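Local atomic coordinates of Glyoxalase/Bleomycin resistance protein (Bacillus cereus ATCC 14579, PDB entry 1XQA), a protein that is of unknown function but binds magnesium and probably belongs with the glyoxalase and dioxygenase enzymes of the vicinal oxygen chelate superfamily. Residues E19-E22 with K23-L27; G31-G34 with N35-V39; Q79-E83 with D84-V88; V101-P104 with G105-I109. All blocks are in the same frame, centred on the assembly; numbering follows the deposited sequence.

Contact 1 (E19-E22 with K23-L27); sequences EFLE and KYFGL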
# COMPACT_ATOMS: atom_id res chain seq x y z
N GLU A 19 -7.50 1.60 0.97
CA GLU A 19 -6.18 1.82 1.52
C GLU A 19 -5.65 0.53 2.18
O GLU A 19 -4.46 0.24 2.10
CB GLU A 19 -6.16 3.06 2.42
CG GLU A 19 -6.46 2.82 3.86
CD GLU A 19 -6.67 4.11 4.66
OE1 GLU A 19 -7.34 4.03 5.72
OE2 GLU A 19 -6.19 5.19 4.21
N PHE A 20 -6.55 -0.24 2.80
CA PHE A 20 -6.21 -1.53 3.39
C PHE A 20 -5.75 -2.52 2.31
O PHE A 20 -4.72 -3.19 2.45
CB PHE A 20 -7.43 -2.11 4.12
CG PHE A 20 -7.16 -3.39 4.85
CD1 PHE A 20 -6.50 -3.37 6.08
CD2 PHE A 20 -7.59 -4.63 4.32
CE1 PHE A 20 -6.27 -4.56 6.78
CE2 PHE A 20 -7.36 -5.82 5.02
CZ PHE A 20 -6.69 -5.78 6.26
N LEU A 21 -6.49 -2.57 1.20
CA LEU A 21 -6.16 -3.49 0.09
C LEU A 21 -4.84 -3.11 -0.58
O LEU A 21 -4.06 -3.99 -0.98
CB LEU A 21 -7.31 -3.57 -0.91
CG LEU A 21 -8.56 -4.29 -0.40
CD1 LEU A 21 -9.76 -3.95 -1.31
CD2 LEU A 21 -8.34 -5.82 -0.27
N GLU A 22 -4.59 -1.81 -0.69
CA GLU A 22 -3.30 -1.32 -1.19
C GLU A 22 -2.15 -1.68 -0.29
O GLU A 22 -1.16 -2.24 -0.74
CB GLU A 22 -3.34 0.19 -1.40
CG GLU A 22 -4.23 0.56 -2.57
CD GLU A 22 -4.56 2.04 -2.64
OE1 GLU A 22 -4.30 2.77 -1.66
OE2 GLU A 22 -5.11 2.45 -3.67
N LYS A 23 -2.29 -1.39 1.00
CA LYS A 23 -1.21 -1.60 1.95
C LYS A 23 -0.84 -3.08 2.13
O LYS A 23 0.34 -3.44 2.04
CB LYS A 23 -1.56 -0.99 3.30
CG LYS A 23 -0.38 -1.01 4.28
CD LYS A 23 -0.69 -0.24 5.52
CE LYS A 23 0.48 -0.31 6.47
NZ LYS A 23 0.35 0.66 7.60
N TYR A 24 -1.84 -3.91 2.37
CA TYR A 24 -1.59 -5.31 2.77
C TYR A 24 -1.62 -6.32 1.61
O TYR A 24 -1.00 -7.39 1.69
CB TYR A 24 -2.52 -5.73 3.91
CG TYR A 24 -2.26 -4.90 5.15
CD1 TYR A 24 -1.14 -5.15 5.95
CD2 TYR A 24 -3.08 -3.82 5.48
CE1 TYR A 24 -0.87 -4.36 7.06
CE2 TYR A 24 -2.82 -3.03 6.60
CZ TYR A 24 -1.71 -3.31 7.38
OH TYR A 24 -1.46 -2.52 8.48
N PHE A 25 -2.33 -6.00 0.54
CA PHE A 25 -2.50 -6.99 -0.52
C PHE A 25 -2.00 -6.53 -1.88
O PHE A 25 -2.12 -7.24 -2.87
CB PHE A 25 -3.94 -7.51 -0.53
CG PHE A 25 -4.31 -8.20 0.73
CD1 PHE A 25 -3.86 -9.50 0.97
CD2 PHE A 25 -4.99 -7.52 1.74
CE1 PHE A 25 -4.14 -10.13 2.17
CE2 PHE A 25 -5.28 -8.16 2.95
CZ PHE A 25 -4.85 -9.46 3.15
N GLY A 26 -1.41 -5.35 -1.91
CA GLY A 26 -0.74 -4.87 -3.12
C GLY A 26 -1.64 -4.57 -4.30
O GLY A 26 -1.16 -4.50 -5.43
N LEU A 27 -2.94 -4.38 -4.06
CA LEU A 27 -3.86 -4.04 -5.15
C LEU A 27 -3.61 -2.61 -5.60
O LEU A 27 -3.12 -1.79 -4.83
CB LEU A 27 -5.33 -4.22 -4.70
CG LEU A 27 -5.82 -5.60 -4.25
CD1 LEU A 27 -7.34 -5.61 -4.19
CD2 LEU A 27 -5.30 -6.70 -5.18
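The C-terminal part of helix 14-25 and the residues after it bring F20 and L21 against Y24, F25 and L27. The ring of F20 leans obliquely against that of Y24, CD1 3.5 Å from CD2 of Y24. The planes stand at 47°, and the side chains run nearly at right angles. With chi1 -176°, CG of F20 stands opposite the backbone N, and the ring also runs beside that of F25. There CE2 of F20 meets the ring edge of F25 in its plane, 3.8 Å from CE2. This helix is the one of the first of the two βαβββ modules of the vicinal oxygen chelate fold, and here its apolar side rests on strand 107-112 through I109 and V111. The backbone bond from Y24 N to F20 O is 3.0 Å. At the C-terminal end the bonding loosens. L21 O takes F25 N at 3.1 Å and, weakly, L27 N at 3.3 Å. G26 has positive phi and turns the chain out of the helix. L27 then folds back, placing CD1 3.9 Å from CB of L21. The carboxylate of E22 pairs with R18.

Contact 2 (G31-G34 with N35-V39); sequences GTRG and NAFAV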
# COMPACT_ATOMS: atom_id res chain seq x y z
N GLY A 31 -9.20 3.70 -10.89
CA GLY A 31 -10.19 4.76 -11.07
C GLY A 31 -11.12 4.85 -9.88
O GLY A 31 -11.27 3.89 -9.13
N THR A 32 -11.71 6.03 -9.71
CA THR A 32 -12.69 6.29 -8.67
C THR A 32 -13.84 7.12 -9.21
O THR A 32 -13.73 7.74 -10.28
CB THR A 32 -12.07 7.04 -7.46
OG1 THR A 32 -11.54 8.30 -7.90
CG2 THR A 32 -10.96 6.23 -6.78
N ARG A 33 -14.95 7.13 -8.48
CA ARG A 33 -15.99 8.14 -8.63
C ARG A 33 -16.26 8.71 -7.24
O ARG A 33 -16.93 8.08 -6.41
CB ARG A 33 -17.27 7.56 -9.22
CG ARG A 33 -18.26 8.62 -9.72
CD ARG A 33 -19.55 7.98 -10.24
NE ARG A 33 -20.66 8.11 -9.29
CZ ARG A 33 -20.93 7.25 -8.31
NH1 ARG A 33 -21.97 7.48 -7.51
NH2 ARG A 33 -20.18 6.17 -8.11
N GLY A 34 -15.70 9.89 -6.97
CA GLY A 34 -15.75 10.49 -5.64
C GLY A 34 -15.34 9.50 -4.57
O GLY A 34 -14.31 8.82 -4.71
N ASN A 35 -16.13 9.41 -3.51
CA ASN A 35 -15.88 8.46 -2.42
C ASN A 35 -16.81 7.25 -2.52
O ASN A 35 -16.83 6.38 -1.65
CB ASN A 35 -16.05 9.16 -1.06
CG ASN A 35 -17.50 9.47 -0.74
OD1 ASN A 35 -18.06 8.97 0.24
ND2 ASN A 35 -18.12 10.31 -1.56
N ALA A 36 -17.59 7.20 -3.60
CA ALA A 36 -18.63 6.19 -3.73
C ALA A 36 -18.13 4.89 -4.36
O ALA A 36 -18.76 3.84 -4.21
CB ALA A 36 -19.80 6.75 -4.52
N PHE A 37 -17.00 4.96 -5.06
CA PHE A 37 -16.63 3.88 -5.96
C PHE A 37 -15.13 3.90 -6.27
O PHE A 37 -14.57 4.97 -6.50
CB PHE A 37 -17.46 4.05 -7.23
CG PHE A 37 -17.29 2.97 -8.23
CD1 PHE A 37 -17.90 1.73 -8.05
CD2 PHE A 37 -16.56 3.20 -9.39
CE1 PHE A 37 -17.78 0.72 -9.01
CE2 PHE A 37 -16.42 2.20 -10.35
CZ PHE A 37 -17.03 0.96 -10.17
N ALA A 38 -14.50 2.73 -6.26
CA ALA A 38 -13.08 2.59 -6.61
C ALA A 38 -12.89 1.30 -7.38
O ALA A 38 -13.47 0.29 -7.01
CB ALA A 38 -12.17 2.59 -5.36
N VAL A 39 -12.09 1.34 -8.43
CA VAL A 39 -11.79 0.13 -9.20
C VAL A 39 -10.41 -0.33 -8.81
O VAL A 39 -9.44 0.40 -9.02
CB VAL A 39 -11.83 0.41 -10.71
CG1 VAL A 39 -11.59 -0.87 -11.49
CG2 VAL A 39 -13.16 1.02 -11.08
O HOH W 1 -13.44 6.31 -4.07
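R33 meets A36 and F37 through both backbone and side chain. R33 N gives a hydrogen bond to F37 O at 3.0 Å. R33 O takes A36 N at 3.0 Å and F37 N only weakly. A36 and F37 thus both face R33, which is a classic beta bulge at the end of the hairpin. The arginine chain bends at chi3, 103°, and this swings the guanidinium back over the turn. Its NH2 lies 3.6 Å from CB of F37, which sits at the guanidinium edge, and 3.7 Å from CB of A36. Guanidinium and phenyl planes are 54° apart. A water donates to G34 O and F37 O, so it bridges the turn to the strand. G34 makes the turn with positive phi. Farther along, V39 N binds G31 O at 2.8 Å. On the other side of the sheet from R33, CG2 of T32 touches CB of A38 at 4.1 Å. The hairpin joins strands 28-33 and 37-41, whose short segments here run antiparallel at 170°. Strand 47-52 continues the sheet beyond 37-41, and on the T32 and A38 face helix 14-25 supplies R18 and V14.

Contact 3 (Q79-E83 with D84-V88); sequences QRLKE and DGFLV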
# COMPACT_ATOMS: atom_id res chain seq x y z
N GLN A 79 1.64 -11.28 10.81
CA GLN A 79 2.47 -10.53 11.75
C GLN A 79 2.29 -9.02 11.56
O GLN A 79 2.11 -8.28 12.54
CB GLN A 79 3.96 -10.92 11.60
CG GLN A 79 4.94 -10.07 12.42
CD GLN A 79 6.40 -10.07 11.88
OE1 GLN A 79 6.72 -10.72 10.87
NE2 GLN A 79 7.28 -9.32 12.56
N ARG A 80 2.29 -8.56 10.31
CA ARG A 80 2.17 -7.14 10.05
C ARG A 80 0.79 -6.60 10.41
O ARG A 80 0.69 -5.51 10.98
CB ARG A 80 2.54 -6.81 8.61
CG ARG A 80 4.02 -7.03 8.34
CD ARG A 80 4.43 -6.80 6.91
NE ARG A 80 5.86 -7.12 6.77
CZ ARG A 80 6.59 -6.87 5.69
NH1 ARG A 80 6.04 -6.29 4.62
NH2 ARG A 80 7.87 -7.20 5.67
N LEU A 81 -0.24 -7.37 10.11
CA LEU A 81 -1.61 -6.98 10.49
C LEU A 81 -1.73 -6.86 12.02
O LEU A 81 -2.24 -5.86 12.52
CB LEU A 81 -2.64 -7.98 9.95
CG LEU A 81 -2.93 -7.88 8.45
CD1 LEU A 81 -3.76 -9.09 7.99
CD2 LEU A 81 -3.64 -6.57 8.10
N LYS A 82 -1.22 -7.86 12.74
CA LYS A 82 -1.20 -7.85 14.21
C LYS A 82 -0.48 -6.62 14.77
O LYS A 82 -1.02 -5.90 15.62
CB LYS A 82 -0.53 -9.13 14.74
CG LYS A 82 -0.65 -9.31 16.25
CD LYS A 82 -0.06 -10.65 16.69
CE LYS A 82 -0.23 -10.84 18.19
NZ LYS A 82 0.76 -11.85 18.70
N GLU A 83 0.74 -6.37 14.28
CA GLU A 83 1.52 -5.20 14.71
C GLU A 83 0.85 -3.88 14.41
O GLU A 83 1.08 -2.90 15.09
CB GLU A 83 2.88 -5.17 14.04
CG GLU A 83 3.76 -6.31 14.44
CD GLU A 83 5.04 -6.35 13.65
OE1 GLU A 83 5.16 -5.62 12.64
OE2 GLU A 83 5.91 -7.13 14.03
N ASP A 84 0.04 -3.88 13.36
CA ASP A 84 -0.63 -2.67 12.92
C ASP A 84 -2.02 -2.51 13.54
O ASP A 84 -2.77 -1.60 13.18
CB ASP A 84 -0.70 -2.62 11.39
CG ASP A 84 0.67 -2.45 10.74
OD1 ASP A 84 1.69 -2.26 11.47
OD2 ASP A 84 0.72 -2.52 9.50
N GLY A 85 -2.37 -3.40 14.47
CA GLY A 85 -3.57 -3.21 15.28
C GLY A 85 -4.82 -3.93 14.82
O GLY A 85 -5.91 -3.68 15.34
N PHE A 86 -4.67 -4.82 13.84
CA PHE A 86 -5.77 -5.67 13.41
C PHE A 86 -5.78 -6.95 14.24
O PHE A 86 -4.74 -7.51 14.59
CB PHE A 86 -5.72 -5.96 11.92
CG PHE A 86 -5.84 -4.73 11.06
CD1 PHE A 86 -7.09 -4.25 10.67
CD2 PHE A 86 -4.72 -4.02 10.69
CE1 PHE A 86 -7.21 -3.08 9.90
CE2 PHE A 86 -4.81 -2.86 9.92
CZ PHE A 86 -6.06 -2.39 9.52
N LEU A 87 -6.98 -7.41 14.55
CA LEU A 87 -7.14 -8.58 15.40
C LEU A 87 -7.10 -9.85 14.56
O LEU A 87 -8.01 -10.19 13.81
CB LEU A 87 -8.41 -8.45 16.25
CG LEU A 87 -8.63 -7.09 16.95
CD1 LEU A 87 -9.90 -7.12 17.80
CD2 LEU A 87 -7.43 -6.63 17.81
N VAL A 88 -5.97 -10.54 14.64
CA VAL A 88 -5.80 -11.75 13.87
C VAL A 88 -5.27 -12.80 14.82
O VAL A 88 -4.55 -12.46 15.77
CB VAL A 88 -4.84 -11.57 12.67
CG1 VAL A 88 -5.48 -10.70 11.58
CG2 VAL A 88 -3.51 -10.96 13.11
O HOH W 2 -3.41 -6.43 16.77
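L81 O is gripped by F86 N at 3.0 Å and more weakly by D84 N, whose other acceptor is R80 O. G85 N bonds to K82 O at 3.1 Å. With G85 at positive phi as the C-prime residue, these bonds form a Schellman motif that ends helix 71-83. An apolar contact flanks the turn. CD2 of L81 lies 3.8 Å from CD2 of F86, and the oxygen of L81 sits at the edge of the phenyl ring, in its plane. The chain then doubles back at V88, whose CG2 packs on CB of K82 at 3.9 Å. A water donates to K82 O at 2.7 Å and to F86 O at 2.8 Å, bridging the last turn to the chain beyond it. One turn earlier, NE2 of Q79 reaches OE2 of E83 at 3.0 Å from above the carboxylate plane. Outside the two segments, OE1 of E83 pairs with R80 of the second subunit. With CG opposite its carbonyl carbon, chi1 -68°, the D84 carboxylate is turned back beside R80 O. OD2 is probably hydrogen-bonded to the hydroxyl of Y24, and OD1 meets K76 and R80 of the second subunit. The two acids lie close, with OE1 of E83 5.0 Å from OD1 of D84. The cationic side chains of the partner subunit probably offset this like charge and stabilise both carboxylates as anions.

Contact 4 (V101-P104 with G105-I109); sequences VEAP and GGFTI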
# COMPACT_ATOMS: atom_id res chain seq x y z
N VAL A 101 -9.14 -12.21 8.44
CA VAL A 101 -9.12 -10.88 9.02
C VAL A 101 -10.37 -10.12 8.60
O VAL A 101 -10.78 -10.18 7.45
CB VAL A 101 -7.82 -10.11 8.65
CG1 VAL A 101 -7.68 -9.94 7.13
CG2 VAL A 101 -7.74 -8.73 9.39
N GLU A 102 -10.98 -9.41 9.55
CA GLU A 102 -12.13 -8.56 9.27
C GLU A 102 -11.59 -7.26 8.73
O GLU A 102 -10.90 -6.53 9.46
CB GLU A 102 -12.91 -8.27 10.54
CG GLU A 102 -13.17 -9.48 11.37
CD GLU A 102 -14.49 -10.07 11.07
OE1 GLU A 102 -15.33 -10.08 12.00
OE2 GLU A 102 -14.69 -10.50 9.91
N ALA A 103 -11.91 -6.97 7.47
CA ALA A 103 -11.29 -5.86 6.74
C ALA A 103 -12.09 -4.58 6.88
O ALA A 103 -13.32 -4.62 7.04
CB ALA A 103 -11.16 -6.22 5.27
N PRO A 104 -11.39 -3.42 6.82
CA PRO A 104 -12.06 -2.13 6.70
C PRO A 104 -13.09 -2.17 5.57
O PRO A 104 -12.82 -2.72 4.49
CB PRO A 104 -10.92 -1.17 6.37
CG PRO A 104 -9.74 -1.75 7.12
CD PRO A 104 -9.92 -3.26 6.91
N GLY A 105 -14.26 -1.59 5.83
CA GLY A 105 -15.36 -1.64 4.88
C GLY A 105 -16.37 -2.76 5.15
O GLY A 105 -17.45 -2.77 4.56
N GLY A 106 -16.03 -3.70 6.03
CA GLY A 106 -17.03 -4.64 6.54
C GLY A 106 -17.18 -5.99 5.84
O GLY A 106 -18.31 -6.49 5.70
N PHE A 107 -16.06 -6.57 5.42
CA PHE A 107 -16.04 -7.92 4.86
C PHE A 107 -14.80 -8.66 5.35
O PHE A 107 -13.83 -8.03 5.80
CB PHE A 107 -16.06 -7.88 3.32
CG PHE A 107 -14.85 -7.25 2.72
CD1 PHE A 107 -13.81 -8.03 2.22
CD2 PHE A 107 -14.72 -5.86 2.68
CE1 PHE A 107 -12.67 -7.44 1.68
CE2 PHE A 107 -13.59 -5.27 2.15
CZ PHE A 107 -12.55 -6.07 1.65
N THR A 108 -14.83 -9.98 5.27
CA THR A 108 -13.75 -10.83 5.77
C THR A 108 -12.86 -11.24 4.62
O THR A 108 -13.35 -11.58 3.53
CB THR A 108 -14.34 -12.08 6.44
OG1 THR A 108 -15.17 -11.65 7.53
CG2 THR A 108 -13.25 -13.04 6.95
N ILE A 109 -11.55 -11.23 4.87
CA ILE A 109 -10.56 -11.67 3.91
C ILE A 109 -9.88 -12.92 4.45
O ILE A 109 -9.60 -13.04 5.65
CB ILE A 109 -9.50 -10.56 3.67
CG1 ILE A 109 -10.08 -9.46 2.76
CG2 ILE A 109 -8.22 -11.15 3.07
CD1 ILE A 109 -9.19 -8.22 2.61
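A103 and F107 meet beside the turn of a beta hairpin, strands 97-103 and 107-112. The methyl of A103 is the bump: CB stands 4.0 Å from the centroid of the F107 ring, over its face and 16° off the normal, a CH-pi contact. Chi1 of 64° sets the ring between its own backbone N and carbonyl carbon, which tips it back over the turn. CE2 then comes 3.5 Å from P104 O. The same methyl presses on CD1 of I109 at 3.9 Å, so it fills the notch between ring and isoleucine. CG1 of V101 lies beside I109, pointing the same way, 4.0 Å from CB. This apolar face takes F20 and L21 of helix 14-25, while F107 also touches L9 and V11 of strand 6-11. P104, G105 and G106 make the bend, closed by G106 N on A103 O. Both glycines have positive phi, where a side chain would jam against the preceding carbonyl. V101 and I109 form an antiparallel hydrogen-bonded pair. On the face away from A103, T108 touches the metal ligand H63, and E102 bends at chi2 so that its OE2 accepts the T108 hydroxyl OG1 at 2.7 Å.

Overall arrangement
From the N terminus, contact 1 comes first, closing the end of helix 14-25. Contact 2 follows directly in sequence and closes the turn between strands 28-33 and 37-41, with its centre 16 Å away. Much later, contact 3 ends helix 71-83, and contact 4 closes the hairpin of strands 97-103 and 107-112. All four are local and in series; none nests in or crosses another. In space, contacts 1, 3 and 4 touch one another, bringing the ends of both helices to the second hairpin near the magnesium ligand E110. Contact 2 stands apart, about 17 Å from contact 3 between nearest atoms, at the edge of the first sheet.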